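Local coordinates for isomerase/lactonizing enzyme (Agrobacterium tumefaciens, PDB 1RVK), which is of unknown function but, as a magnesium-binding member of the enolase superfamily, probably abstracts a proton next to a substrate carboxylate, at residues G135-G140 against E151-F156; H309-M314 against R326-G331; K130-G135 against D356-V361; T13-H18 against H31-A36; L279-N284 against L293-L298. All coordinates share one frame; numbering follows the deposited sequence.

Contact 1. Residues G135-G140 against E151-F156; sequences GSIMCG and EDYGRF
Ile137 reaches from the strand to the helix and packs against two aromatic side chains one helical turn apart, Tyr153 and Phe156. Ile137 CG2, set anti to the backbone N by a chi1 of -54°, lies 3.9 Å from Tyr153 CE2 and about as close to Phe156, while CD1 at the end of the other branch comes within 3.9 Å of Phe156 CD2. Ile137 and Phe156 run past each other in opposite directions, with CG1, CG2 and CD1 near the ring's CD2-CE2 side. Leu170 on the next strand also touches both Ile137 and Tyr153.

The polar part belongs to the tyrosine. Its ring extends past Ile137 to the loop after the strand, where Gly140 CA meets it at the edge, near the ring plane. Tyr153 OH is 3.0 Å from Gly140 N, but the angle is too poor for a hydrogen bond; the hydroxyl is instead bonded to the backbone O of His171. One phenol thus ties the helix to the end of strand 167-171 while lying against residues 138-140.

This is the first half of a beta-alpha-beta crossover, strand 130-137 to helix 150-163 to strand 167-171, in the TIM-type barrel domain of the enolase superfamily.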
# COMPACT_ATOMS: atom_id res chain seq x y z
N GLY A 135 7.55 -2.77 10.19
CA GLY A 135 7.91 -1.38 9.97
C GLY A 135 8.55 -1.30 8.60
O GLY A 135 9.62 -1.85 8.39
N SER A 136 7.88 -0.61 7.68
CA SER A 136 8.36 -0.47 6.31
C SER A 136 9.17 0.82 6.20
O SER A 136 8.61 1.92 6.21
CB SER A 136 7.15 -0.44 5.36
OG SER A 136 7.51 -0.87 4.06
N ILE A 137 10.49 0.67 6.08
CA ILE A 137 11.40 1.81 6.00
C ILE A 137 11.48 2.47 4.62
O ILE A 137 11.58 1.79 3.60
CB ILE A 137 12.83 1.38 6.41
CG1 ILE A 137 12.79 0.73 7.80
CG2 ILE A 137 13.75 2.59 6.44
CD1 ILE A 137 14.11 0.13 8.24
N MSE A 138 11.45 3.80 4.61
CA MSE A 138 11.54 4.57 3.37
C MSE A 138 12.80 4.25 2.57
O MSE A 138 13.79 3.74 3.11
CB MSE A 138 11.56 6.08 3.65
CG MSE A 138 10.26 6.68 4.11
SE MSE A 138 10.36 8.63 4.07
CE MSE A 138 8.48 9.02 4.19
N CYS A 139 12.76 4.56 1.28
CA CYS A 139 13.90 4.35 0.40
C CYS A 139 15.09 5.11 0.97
O CYS A 139 14.91 6.09 1.70
CB CYS A 139 13.60 4.89 -1.01
SG CYS A 139 12.33 3.98 -1.90
N GLY A 140 16.29 4.66 0.64
CA GLY A 140 17.48 5.32 1.14
C GLY A 140 17.65 6.74 0.64
O GLY A 140 17.07 7.13 -0.38
N GLU A 151 24.96 1.63 8.17
CA GLU A 151 24.85 1.79 9.61
C GLU A 151 23.57 2.53 10.02
O GLU A 151 22.97 2.22 11.04
CB GLU A 151 26.08 2.53 10.15
CG GLU A 151 27.37 1.70 10.10
CD GLU A 151 27.93 1.51 8.70
OE1 GLU A 151 28.79 0.62 8.52
OE2 GLU A 151 27.55 2.26 7.77
N ASP A 152 23.16 3.51 9.22
CA ASP A 152 21.94 4.27 9.53
C ASP A 152 20.72 3.36 9.54
O ASP A 152 19.79 3.56 10.31
CB ASP A 152 21.71 5.39 8.50
CG ASP A 152 22.69 6.53 8.65
OD1 ASP A 152 23.22 6.73 9.77
OD2 ASP A 152 22.92 7.25 7.66
N TYR A 153 20.71 2.35 8.67
CA TYR A 153 19.58 1.43 8.63
C TYR A 153 19.59 0.57 9.88
O TYR A 153 18.54 0.28 10.46
CB TYR A 153 19.63 0.54 7.39
CG TYR A 153 19.01 1.17 6.16
CD1 TYR A 153 19.74 2.01 5.33
CD2 TYR A 153 17.68 0.91 5.83
CE1 TYR A 153 19.16 2.59 4.19
CE2 TYR A 153 17.09 1.47 4.70
CZ TYR A 153 17.84 2.31 3.89
OH TYR A 153 17.26 2.85 2.76
N GLY A 154 20.79 0.15 10.28
CA GLY A 154 20.91 -0.67 11.47
C GLY A 154 20.42 0.06 12.71
O GLY A 154 19.73 -0.52 13.54
N ARG A 155 20.78 1.33 12.82
CA ARG A 155 20.37 2.13 13.97
C ARG A 155 18.87 2.36 13.99
O ARG A 155 18.24 2.30 15.04
CB ARG A 155 21.11 3.47 13.95
CG ARG A 155 22.61 3.36 14.20
CD ARG A 155 22.91 2.94 15.63
NE ARG A 155 24.35 2.79 15.86
CZ ARG A 155 24.91 2.67 17.06
NH1 ARG A 155 24.15 2.68 18.16
NH2 ARG A 155 26.22 2.53 17.17
N PHE A 156 18.28 2.62 12.83
CA PHE A 156 16.85 2.84 12.79
C PHE A 156 16.12 1.55 13.14
O PHE A 156 15.10 1.57 13.83
CB PHE A 156 16.42 3.35 11.41
CG PHE A 156 14.99 3.79 11.34
CD1 PHE A 156 14.43 4.54 12.38
CD2 PHE A 156 14.20 3.49 10.24
CE1 PHE A 156 13.11 4.99 12.31
CE2 PHE A 156 12.88 3.93 10.16
CZ PHE A 156 12.33 4.69 11.20

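Contact 2. Residues H309-M314 against R326-G331; sequences HGNTAM and RWYERG
Gly310 N donates a nearly straight hydrogen bond to Glu329 OE2, 3.0 Å with 167° at the hydrogen. The donor approaches from well above the carboxylate plane. The same oxygen sits at the edge of the His309 ring, 3.6 Å from CD2, with the ring and carboxylate planes steeply inclined to each other. A second bond, more bent at 134°, runs from Thr312 N to Tyr328 OH over 2.9 Å. Asn311 lies between the two: its CB rests 3.3 Å from Tyr328 OH, and its side chain passes alongside Gly331 O. One water joins the backbones, donating to Gly310 O and accepting from Glu329 N.

Further out, other residues fix these groups. The Glu329 chain is fully extended, CG anti to the backbone N at -176°, which carries the carboxylate across to Gly310. There Arg280 forms a salt bridge to OE2, while Lys169 and Ser136 hold OE1. Asp285 takes His309 ND1, Asp351 bonds Tyr328 OH, and Tyr339 OH meets Asn311 ND2.

The magnesium ion lies about 5 Å from the His309 side chain. The contact probably forms part of the active-site wall, joining the loop after strand 306-308 to the start of strand 328-333, and the paired His309 and Asp285 resemble the His-Asp dyad of mandelate racemase relatives.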
# COMPACT_ATOMS: atom_id res chain seq x y z
N HIS A 309 0.14 -4.63 -0.05
CA HIS A 309 0.99 -3.45 -0.16
C HIS A 309 0.28 -2.17 0.24
O HIS A 309 -0.81 -1.87 -0.25
CB HIS A 309 1.48 -3.28 -1.60
CG HIS A 309 2.06 -1.92 -1.88
ND1 HIS A 309 1.57 -1.09 -2.86
CD2 HIS A 309 3.08 -1.25 -1.28
CE1 HIS A 309 2.26 0.04 -2.86
NE2 HIS A 309 3.18 -0.03 -1.91
N GLY A 310 0.92 -1.40 1.12
CA GLY A 310 0.37 -0.12 1.52
C GLY A 310 -0.32 -0.04 2.86
O GLY A 310 -0.92 -1.00 3.34
N ASN A 311 -0.22 1.14 3.47
CA ASN A 311 -0.84 1.40 4.76
C ASN A 311 -2.21 2.04 4.52
O ASN A 311 -2.73 2.03 3.40
CB ASN A 311 0.05 2.34 5.58
CG ASN A 311 0.10 3.75 5.02
OD1 ASN A 311 0.01 3.94 3.81
ND2 ASN A 311 0.25 4.74 5.89
N THR A 312 -2.77 2.61 5.58
CA THR A 312 -4.08 3.27 5.61
C THR A 312 -5.23 2.26 5.74
O THR A 312 -5.07 1.07 5.46
CB THR A 312 -4.35 4.20 4.39
OG1 THR A 312 -4.75 3.43 3.25
CG2 THR A 312 -3.11 5.03 4.05
N ALA A 313 -6.37 2.77 6.18
CA ALA A 313 -7.56 1.97 6.41
C ALA A 313 -7.97 0.98 5.32
O ALA A 313 -8.28 -0.17 5.62
CB ALA A 313 -8.74 2.89 6.72
N MSE A 314 -7.99 1.43 4.07
CA MSE A 314 -8.41 0.56 2.98
C MSE A 314 -7.66 -0.76 2.94
O MSE A 314 -8.26 -1.82 2.74
CB MSE A 314 -8.25 1.29 1.64
CG MSE A 314 -6.85 1.77 1.34
SE MSE A 314 -6.84 2.96 -0.20
CE MSE A 314 -4.94 2.97 -0.53
N ARG A 326 0.47 -12.45 6.26
CA ARG A 326 1.20 -12.38 7.51
C ARG A 326 1.20 -11.00 8.17
O ARG A 326 1.15 -10.90 9.40
CB ARG A 326 2.65 -12.85 7.30
CG ARG A 326 3.45 -13.00 8.58
CD ARG A 326 4.92 -13.34 8.28
NE ARG A 326 5.10 -14.71 7.80
CZ ARG A 326 5.16 -15.78 8.59
NH1 ARG A 326 5.33 -16.99 8.06
NH2 ARG A 326 5.06 -15.64 9.90
N TRP A 327 1.22 -9.94 7.37
CA TRP A 327 1.29 -8.59 7.94
C TRP A 327 0.44 -7.49 7.33
O TRP A 327 -0.17 -7.63 6.28
CB TRP A 327 2.71 -8.03 7.84
CG TRP A 327 3.85 -8.95 8.02
CD1 TRP A 327 4.44 -9.73 7.06
CD2 TRP A 327 4.65 -9.08 9.19
NE1 TRP A 327 5.58 -10.33 7.57
CE2 TRP A 327 5.72 -9.95 8.88
CE3 TRP A 327 4.56 -8.55 10.48
CZ2 TRP A 327 6.71 -10.29 9.81
CZ3 TRP A 327 5.54 -8.88 11.41
CH2 TRP A 327 6.60 -9.75 11.07
N TYR A 328 0.47 -6.37 8.05
CA TYR A 328 -0.14 -5.12 7.61
C TYR A 328 1.15 -4.32 7.45
O TYR A 328 2.04 -4.39 8.30
CB TYR A 328 -1.01 -4.48 8.69
CG TYR A 328 -1.24 -3.00 8.47
CD1 TYR A 328 -0.62 -2.05 9.29
CD2 TYR A 328 -2.08 -2.54 7.46
CE1 TYR A 328 -0.84 -0.69 9.11
CE2 TYR A 328 -2.31 -1.18 7.27
CZ TYR A 328 -1.69 -0.26 8.10
OH TYR A 328 -1.93 1.09 7.95
N GLU A 329 1.27 -3.59 6.34
CA GLU A 329 2.47 -2.79 6.09
C GLU A 329 2.31 -1.41 6.69
O GLU A 329 1.51 -0.61 6.21
CB GLU A 329 2.71 -2.69 4.58
CG GLU A 329 3.99 -1.96 4.22
CD GLU A 329 4.34 -2.07 2.75
OE1 GLU A 329 5.43 -1.57 2.38
OE2 GLU A 329 3.55 -2.65 1.97
N ARG A 330 3.08 -1.13 7.75
CA ARG A 330 2.99 0.16 8.43
C ARG A 330 4.18 1.05 8.05
O ARG A 330 5.32 0.76 8.40
CB ARG A 330 2.95 -0.06 9.94
CG ARG A 330 2.31 1.08 10.74
CD ARG A 330 1.93 0.60 12.15
NE ARG A 330 1.11 1.56 12.88
CZ ARG A 330 1.58 2.48 13.71
NH1 ARG A 330 2.88 2.58 13.94
NH2 ARG A 330 0.74 3.32 14.31
N GLY A 331 3.89 2.13 7.33
CA GLY A 331 4.93 3.04 6.90
C GLY A 331 4.43 3.90 5.75
O GLY A 331 3.22 4.00 5.55
O HOH W 1 -0.75 -3.64 4.42

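Contact 3. Residues K130-G135 against D356-V361; sequences KVLAYG and DGFVHV
Phe358 is gripped on both faces by the side chains of strand 130-135. Leu132 CD2 stands over the ring centre, 3.5 Å from the centroid, and Lys130 lies across the opposite face. The lysine leaves its backbone with CG between N and the carbonyl carbon (chi1 70°), then runs extended, so that CE makes a CH-pi contact and NZ, 4.3 Å from the centroid and 6° off the ring normal, a cation-pi interaction. Nearer its root, Lys130 CB lies over a face of the His360 ring. This side of the sheet, with Lys130, Leu132, Phe358 and His360, is the more solvent-accessible one, and the long lysine is exposed.

The other side is buried. Ala133 CB touches Val359 CG2 at 3.7 Å, and helix 313-321 closes over the valines, with Val319 against Val131 and Leu316 against Val359. Between the two sides the backbones pair antiparallel: Val131 and Val359 form a hydrogen-bonded pair, with Val359 N to Val131 O at 2.8 Å. Ala133 N adds a longer bond to Gly357 O, 3.2 Å, nearly along the C=O axis. Beyond it the strands part, and a water donates to both Ala133 O and Gly357 O.

A short strand from near the C-terminus is thus added antiparallel against the N-terminal part of strand 130-137, a branch on the sheet of the TIM-type barrel.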
# COMPACT_ATOMS: atom_id res chain seq x y z
N LYS A 130 -7.01 -7.62 15.21
CA LYS A 130 -5.69 -7.04 15.34
C LYS A 130 -4.76 -7.88 14.47
O LYS A 130 -5.04 -9.04 14.20
CB LYS A 130 -5.21 -7.05 16.79
CG LYS A 130 -4.88 -8.42 17.37
CD LYS A 130 -4.29 -8.28 18.77
CE LYS A 130 -3.87 -9.62 19.34
NZ LYS A 130 -3.31 -9.48 20.71
N VAL A 131 -3.67 -7.28 14.02
CA VAL A 131 -2.73 -7.99 13.17
C VAL A 131 -1.33 -7.42 13.31
O VAL A 131 -1.15 -6.22 13.50
CB VAL A 131 -3.15 -7.91 11.68
CG1 VAL A 131 -3.16 -6.46 11.21
CG2 VAL A 131 -2.21 -8.75 10.82
N LEU A 132 -0.34 -8.30 13.21
CA LEU A 132 1.05 -7.88 13.30
C LEU A 132 1.37 -6.98 12.12
O LEU A 132 0.88 -7.19 11.01
CB LEU A 132 1.98 -9.10 13.25
CG LEU A 132 2.00 -10.05 14.45
CD1 LEU A 132 2.88 -11.24 14.12
CD2 LEU A 132 2.54 -9.32 15.68
N ALA A 133 2.20 -5.97 12.37
CA ALA A 133 2.60 -5.05 11.32
C ALA A 133 4.12 -5.02 11.26
O ALA A 133 4.79 -5.22 12.28
CB ALA A 133 2.07 -3.65 11.62
N TYR A 134 4.67 -4.82 10.07
CA TYR A 134 6.12 -4.71 9.96
C TYR A 134 6.41 -3.24 9.69
O TYR A 134 5.59 -2.54 9.10
CB TYR A 134 6.69 -5.61 8.84
CG TYR A 134 6.27 -5.35 7.40
CD1 TYR A 134 6.82 -4.30 6.66
CD2 TYR A 134 5.37 -6.20 6.76
CE1 TYR A 134 6.49 -4.12 5.30
CE2 TYR A 134 5.04 -6.03 5.43
CZ TYR A 134 5.60 -5.00 4.70
OH TYR A 134 5.27 -4.87 3.36
N GLY A 135 7.55 -2.77 10.19
CA GLY A 135 7.91 -1.38 9.97
C GLY A 135 8.55 -1.30 8.60
O GLY A 135 9.62 -1.85 8.39
N ASP A 356 3.34 -4.33 21.48
CA ASP A 356 3.71 -5.69 21.10
C ASP A 356 3.78 -5.87 19.59
O ASP A 356 4.04 -6.97 19.09
CB ASP A 356 2.72 -6.69 21.71
CG ASP A 356 2.88 -6.84 23.21
OD1 ASP A 356 1.93 -7.29 23.88
OD2 ASP A 356 3.98 -6.52 23.72
N GLY A 357 3.53 -4.80 18.85
CA GLY A 357 3.59 -4.87 17.40
C GLY A 357 2.29 -5.21 16.69
O GLY A 357 2.29 -5.54 15.51
N PHE A 358 1.17 -5.14 17.41
CA PHE A 358 -0.13 -5.42 16.81
C PHE A 358 -0.91 -4.15 16.52
O PHE A 358 -1.07 -3.30 17.40
CB PHE A 358 -0.99 -6.30 17.73
CG PHE A 358 -0.59 -7.75 17.75
CD1 PHE A 358 0.34 -8.21 18.68
CD2 PHE A 358 -1.15 -8.65 16.86
CE1 PHE A 358 0.70 -9.55 18.71
CE2 PHE A 358 -0.79 -10.00 16.88
CZ PHE A 358 0.14 -10.45 17.82
N VAL A 359 -1.40 -4.02 15.29
CA VAL A 359 -2.22 -2.89 14.91
C VAL A 359 -3.66 -3.32 15.21
O VAL A 359 -4.05 -4.43 14.87
CB VAL A 359 -2.09 -2.56 13.40
CG1 VAL A 359 -3.26 -1.68 12.95
CG2 VAL A 359 -0.77 -1.83 13.15
N HIS A 360 -4.43 -2.45 15.85
CA HIS A 360 -5.81 -2.75 16.19
C HIS A 360 -6.77 -1.99 15.29
O HIS A 360 -6.75 -0.76 15.26
CB HIS A 360 -6.10 -2.39 17.65
CG HIS A 360 -5.42 -3.28 18.64
ND1 HIS A 360 -4.05 -3.24 18.85
CD2 HIS A 360 -5.90 -4.25 19.44
CE1 HIS A 360 -3.73 -4.16 19.75
NE2 HIS A 360 -4.83 -4.78 20.12
N VAL A 361 -7.59 -2.72 14.54
CA VAL A 361 -8.54 -2.08 13.64
C VAL A 361 -9.55 -1.27 14.45
O VAL A 361 -10.22 -1.81 15.33
CB VAL A 361 -9.30 -3.11 12.79
CG1 VAL A 361 -10.08 -2.38 11.69
CG2 VAL A 361 -8.33 -4.12 12.19
O HOH W 2 4.90 -6.63 14.55

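Contact 4. Residues T13-H18 against H31-A36; sequences TTTRRH and HQVEQA
Two antiparallel strands of the N-terminal domain's three-stranded sheet meet here, near the corner where the first of them turns at Arg16 into a separate small sheet. Thr13 with Val33 and Thr15 with His31 are hydrogen-bonded pairs, and all four bonds are short and straight; Thr13 N to Val33 O, 2.9 Å, reaches 175°.

Past the corner the His18 ring lies on the His31 ring in an offset stack, centroids 3.7 Å apart and planes only 3° from parallel. The two side chains arrive from opposite directions. His31 takes the position between its backbone N and carbonyl carbon (chi1 64°), which swings its ring toward Arg17 and His18; Val33 CG2 packs on the ring's other face. In its own plane, His31 NE2 donates to Arg17 O over 3.1 Å, although that donor stands above the carbonyl plane. The corner itself is an ST turn, Arg17 N bonding Thr15 OG1 at 2.9 Å.

At the other end of the paired stretch, Asp344 of the barrel domain bonds Thr13 OG1 and Thr14 N. With NE2 giving its proton to a carbonyl, the orientation of the His31 ring is set, and the close face-to-face stack would probably disfavour both imidazoles being charged at once.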
# COMPACT_ATOMS: atom_id res chain seq x y z
N THR A 13 -2.72 19.68 2.95
CA THR A 13 -2.30 18.99 4.16
C THR A 13 -0.84 19.40 4.40
O THR A 13 -0.07 19.55 3.45
CB THR A 13 -2.39 17.45 4.01
OG1 THR A 13 -1.97 16.83 5.23
CG2 THR A 13 -1.52 16.96 2.87
N THR A 14 -0.47 19.59 5.66
CA THR A 14 0.89 19.98 6.01
C THR A 14 1.68 18.72 6.34
O THR A 14 1.30 17.97 7.24
CB THR A 14 0.90 20.92 7.21
OG1 THR A 14 0.17 22.10 6.89
CG2 THR A 14 2.33 21.30 7.58
N THR A 15 2.77 18.50 5.62
CA THR A 15 3.57 17.30 5.83
C THR A 15 5.04 17.52 5.51
O THR A 15 5.41 18.51 4.87
CB THR A 15 3.03 16.16 4.92
OG1 THR A 15 3.86 15.00 5.06
CG2 THR A 15 3.02 16.61 3.48
N ARG A 16 5.88 16.60 5.98
CA ARG A 16 7.31 16.66 5.72
C ARG A 16 7.67 15.57 4.73
O ARG A 16 8.84 15.32 4.45
CB ARG A 16 8.11 16.50 7.02
CG ARG A 16 8.24 17.79 7.81
CD ARG A 16 8.89 17.58 9.17
NE ARG A 16 9.19 18.86 9.81
CZ ARG A 16 10.22 19.63 9.49
NH1 ARG A 16 10.41 20.78 10.13
NH2 ARG A 16 11.08 19.26 8.55
N ARG A 17 6.65 14.91 4.20
CA ARG A 17 6.86 13.84 3.24
C ARG A 17 6.97 14.43 1.83
O ARG A 17 6.09 15.18 1.39
CB ARG A 17 5.70 12.84 3.32
CG ARG A 17 5.87 11.59 2.48
CD ARG A 17 5.41 11.80 1.05
NE ARG A 17 5.35 10.55 0.31
CZ ARG A 17 4.90 10.45 -0.94
NH1 ARG A 17 4.48 11.53 -1.59
NH2 ARG A 17 4.88 9.27 -1.55
N HIS A 18 8.06 14.11 1.15
CA HIS A 18 8.29 14.57 -0.21
C HIS A 18 8.46 13.34 -1.10
O HIS A 18 8.55 12.23 -0.61
CB HIS A 18 9.57 15.41 -0.30
CG HIS A 18 9.45 16.78 0.27
ND1 HIS A 18 9.31 17.02 1.62
CD2 HIS A 18 9.44 18.00 -0.33
CE1 HIS A 18 9.23 18.32 1.83
NE2 HIS A 18 9.31 18.93 0.67
N HIS A 31 5.89 21.31 4.30
CA HIS A 31 5.26 22.05 3.22
C HIS A 31 3.82 21.61 3.06
O HIS A 31 3.40 20.61 3.64
CB HIS A 31 6.03 21.86 1.90
CG HIS A 31 6.02 20.45 1.38
ND1 HIS A 31 6.14 20.16 0.04
CD2 HIS A 31 5.95 19.26 2.02
CE1 HIS A 31 6.14 18.85 -0.13
NE2 HIS A 31 6.03 18.28 1.05
N GLN A 32 3.05 22.36 2.28
CA GLN A 32 1.66 22.01 2.07
C GLN A 32 1.48 21.27 0.76
O GLN A 32 1.95 21.72 -0.29
CB GLN A 32 0.78 23.27 2.12
CG GLN A 32 0.69 23.87 3.52
CD GLN A 32 -0.40 24.91 3.65
OE1 GLN A 32 -0.63 25.44 4.74
NE2 GLN A 32 -1.07 25.21 2.55
N VAL A 33 0.83 20.12 0.84
CA VAL A 33 0.59 19.27 -0.32
C VAL A 33 -0.91 19.15 -0.57
O VAL A 33 -1.69 18.99 0.36
CB VAL A 33 1.17 17.87 -0.08
CG1 VAL A 33 0.85 16.96 -1.26
CG2 VAL A 33 2.68 17.97 0.12
N GLU A 34 -1.31 19.23 -1.84
CA GLU A 34 -2.72 19.11 -2.18
C GLU A 34 -3.18 17.65 -2.09
O GLU A 34 -2.55 16.75 -2.66
CB GLU A 34 -2.97 19.64 -3.59
CG GLU A 34 -2.98 21.15 -3.69
CD GLU A 34 -3.32 21.63 -5.09
OE1 GLU A 34 -4.06 20.92 -5.80
OE2 GLU A 34 -2.87 22.73 -5.48
N GLN A 35 -4.27 17.44 -1.37
CA GLN A 35 -4.84 16.11 -1.20
C GLN A 35 -6.31 16.19 -1.62
O GLN A 35 -6.94 17.23 -1.46
CB GLN A 35 -4.75 15.68 0.27
CG GLN A 35 -5.39 14.33 0.57
CD GLN A 35 -4.66 13.17 -0.08
OE1 GLN A 35 -5.14 12.04 -0.06
NE2 GLN A 35 -3.49 13.45 -0.64
N ALA A 36 -6.84 15.11 -2.17
CA ALA A 36 -8.23 15.13 -2.59
C ALA A 36 -9.08 14.11 -1.84
O ALA A 36 -8.60 13.03 -1.49
CB ALA A 36 -8.33 14.87 -4.09

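Contact 5. Residues L279-N284 against L293-L298; sequences LRTGVN and LKTMHL
Thr281 on the strand and Thr295 on the helix meet through their hydroxyls, OG1 to OG1 at 2.9 Å, with Thr281 as the donor. The two side chains cross at a slant. Thr281 OG1 is anti to its own backbone N (chi1 -170°), which sends it out from the strand toward the helix. Thr295 OG1 instead takes the position between N and the carbonyl carbon, at 66°, where it can also bond Ala292 O one turn back; accepting from Thr281 and bonded to that carbonyl, this buried hydroxyl has two partners. Thr295 CG2 passes 3.6 Å from Thr281 OG1.

The methyl of Thr281, CG2, also lies beside Thr295 OG1, and comes 4.1 Å from the selenium, SE, of Met296, a selenomethionine whose chain bends at chi2 and chi3 and meets the threonine at about a right angle. Leu279, two residues earlier on the same side of the strand, is a looser neighbour: CD2 lies 4.0 Å from Thr295 O and 4.4 Å from Leu298 CD2.

Strand 279-281 and helix 293-298 run nearly antiparallel, 170° between directions and 8.8 Å between axes, as a barrel strand and its following helix do. On one flank, Ile271 of helix 263-272 touches both Leu279 and Leu298; on another, Val318 of helix 313-321 meets Met296. Cys306 of the adjoining strand contacts Leu279, Thr281 and Met296.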
# COMPACT_ATOMS: atom_id res chain seq x y z
N LEU A 279 2.35 -14.24 -3.10
CA LEU A 279 1.69 -13.29 -3.98
C LEU A 279 1.64 -11.91 -3.32
O LEU A 279 1.84 -11.78 -2.11
CB LEU A 279 0.27 -13.76 -4.30
CG LEU A 279 -0.43 -13.14 -5.51
CD1 LEU A 279 0.33 -13.50 -6.78
CD2 LEU A 279 -1.88 -13.64 -5.58
N ARG A 280 1.38 -10.88 -4.12
CA ARG A 280 1.27 -9.54 -3.57
C ARG A 280 0.11 -8.83 -4.24
O ARG A 280 -0.21 -9.08 -5.40
CB ARG A 280 2.56 -8.74 -3.79
CG ARG A 280 2.62 -7.41 -3.03
CD ARG A 280 4.08 -7.05 -2.75
NE ARG A 280 4.32 -5.79 -2.04
CZ ARG A 280 3.99 -5.54 -0.77
NH1 ARG A 280 4.28 -4.36 -0.23
NH2 ARG A 280 3.35 -6.45 -0.05
N THR A 281 -0.56 -7.98 -3.48
CA THR A 281 -1.68 -7.21 -3.99
C THR A 281 -1.68 -5.92 -3.20
O THR A 281 -0.81 -5.69 -2.36
CB THR A 281 -3.03 -7.94 -3.77
OG1 THR A 281 -4.06 -7.26 -4.49
CG2 THR A 281 -3.39 -7.98 -2.28
N GLY A 282 -2.66 -5.07 -3.47
CA GLY A 282 -2.76 -3.80 -2.77
C GLY A 282 -3.98 -3.10 -3.32
O GLY A 282 -4.24 -3.19 -4.52
N VAL A 283 -4.72 -2.42 -2.46
CA VAL A 283 -5.92 -1.73 -2.92
C VAL A 283 -5.63 -0.78 -4.07
O VAL A 283 -6.35 -0.77 -5.07
CB VAL A 283 -6.59 -0.96 -1.76
CG1 VAL A 283 -7.73 -0.11 -2.29
CG2 VAL A 283 -7.11 -1.96 -0.73
N ASN A 284 -4.57 0.01 -3.95
CA ASN A 284 -4.23 0.94 -5.02
C ASN A 284 -3.66 0.25 -6.25
O ASN A 284 -3.77 0.76 -7.37
CB ASN A 284 -3.22 1.99 -4.54
CG ASN A 284 -3.87 3.11 -3.77
OD1 ASN A 284 -5.09 3.23 -3.75
ND2 ASN A 284 -3.06 3.95 -3.14
N LEU A 293 -9.72 -8.23 -2.52
CA LEU A 293 -10.28 -9.42 -1.87
C LEU A 293 -10.22 -10.60 -2.83
O LEU A 293 -9.93 -11.72 -2.42
CB LEU A 293 -11.72 -9.16 -1.42
CG LEU A 293 -11.91 -8.43 -0.08
CD1 LEU A 293 -11.48 -9.34 1.06
CD2 LEU A 293 -11.10 -7.16 -0.06
N LYS A 294 -10.48 -10.35 -4.11
CA LYS A 294 -10.42 -11.43 -5.09
C LYS A 294 -9.01 -12.01 -5.17
O LYS A 294 -8.85 -13.22 -5.27
CB LYS A 294 -10.85 -10.93 -6.48
CG LYS A 294 -12.32 -10.55 -6.55
CD LYS A 294 -12.70 -10.08 -7.94
CE LYS A 294 -14.18 -9.73 -7.99
NZ LYS A 294 -14.55 -9.18 -9.32
N THR A 295 -8.00 -11.15 -5.11
CA THR A 295 -6.62 -11.62 -5.16
C THR A 295 -6.27 -12.42 -3.90
O THR A 295 -5.49 -13.37 -3.96
CB THR A 295 -5.61 -10.45 -5.31
OG1 THR A 295 -5.64 -9.63 -4.14
CG2 THR A 295 -5.96 -9.60 -6.52
N MSE A 296 -6.85 -12.05 -2.76
CA MSE A 296 -6.58 -12.77 -1.52
C MSE A 296 -7.16 -14.18 -1.60
O MSE A 296 -6.53 -15.15 -1.19
CB MSE A 296 -7.21 -12.05 -0.31
CG MSE A 296 -6.66 -10.66 -0.00
SE MSE A 296 -4.78 -10.66 0.44
CE MSE A 296 -4.80 -11.93 1.91
N HIS A 297 -8.37 -14.28 -2.14
CA HIS A 297 -9.04 -15.57 -2.28
C HIS A 297 -8.32 -16.45 -3.30
O HIS A 297 -8.19 -17.66 -3.12
CB HIS A 297 -10.49 -15.35 -2.69
CG HIS A 297 -11.28 -14.57 -1.67
ND1 HIS A 297 -12.48 -13.96 -1.96
CD2 HIS A 297 -11.03 -14.32 -0.37
CE1 HIS A 297 -12.93 -13.36 -0.88
NE2 HIS A 297 -12.07 -13.56 0.10
N LEU A 298 -7.86 -15.82 -4.38
CA LEU A 298 -7.12 -16.52 -5.42
C LEU A 298 -5.90 -17.20 -4.79
O LEU A 298 -5.67 -18.40 -4.97
CB LEU A 298 -6.67 -15.52 -6.49
CG LEU A 298 -5.56 -15.95 -7.45
CD1 LEU A 298 -6.04 -17.09 -8.35
CD2 LEU A 298 -5.13 -14.75 -8.29

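In the fold
Along the chain the order is contact 4, 1, 5, 2, then the C-terminal half of contact 3, whose loop encloses contacts 1, 5 and 2. Contact 4 alone lies in the N-terminal domain; it reaches the barrel where Met138 packs on Arg17. The other four share the barrel sheet. Contacts 1 and 3 use strand 130-137, whose neighbour 328-333 belongs to contact 2; contacts 2 and 3 have centres about 9 Å apart. Contact 5 joins contact 2 through the Arg280 to Glu329 salt bridge, centres about 13 Å apart; contact 1 is about 27 Å from it, centre to centre, across the chain's centre. Contact 2 lies beside the magnesium that Asp206, Glu232 and Glu258 hold from elsewhere in the barrel.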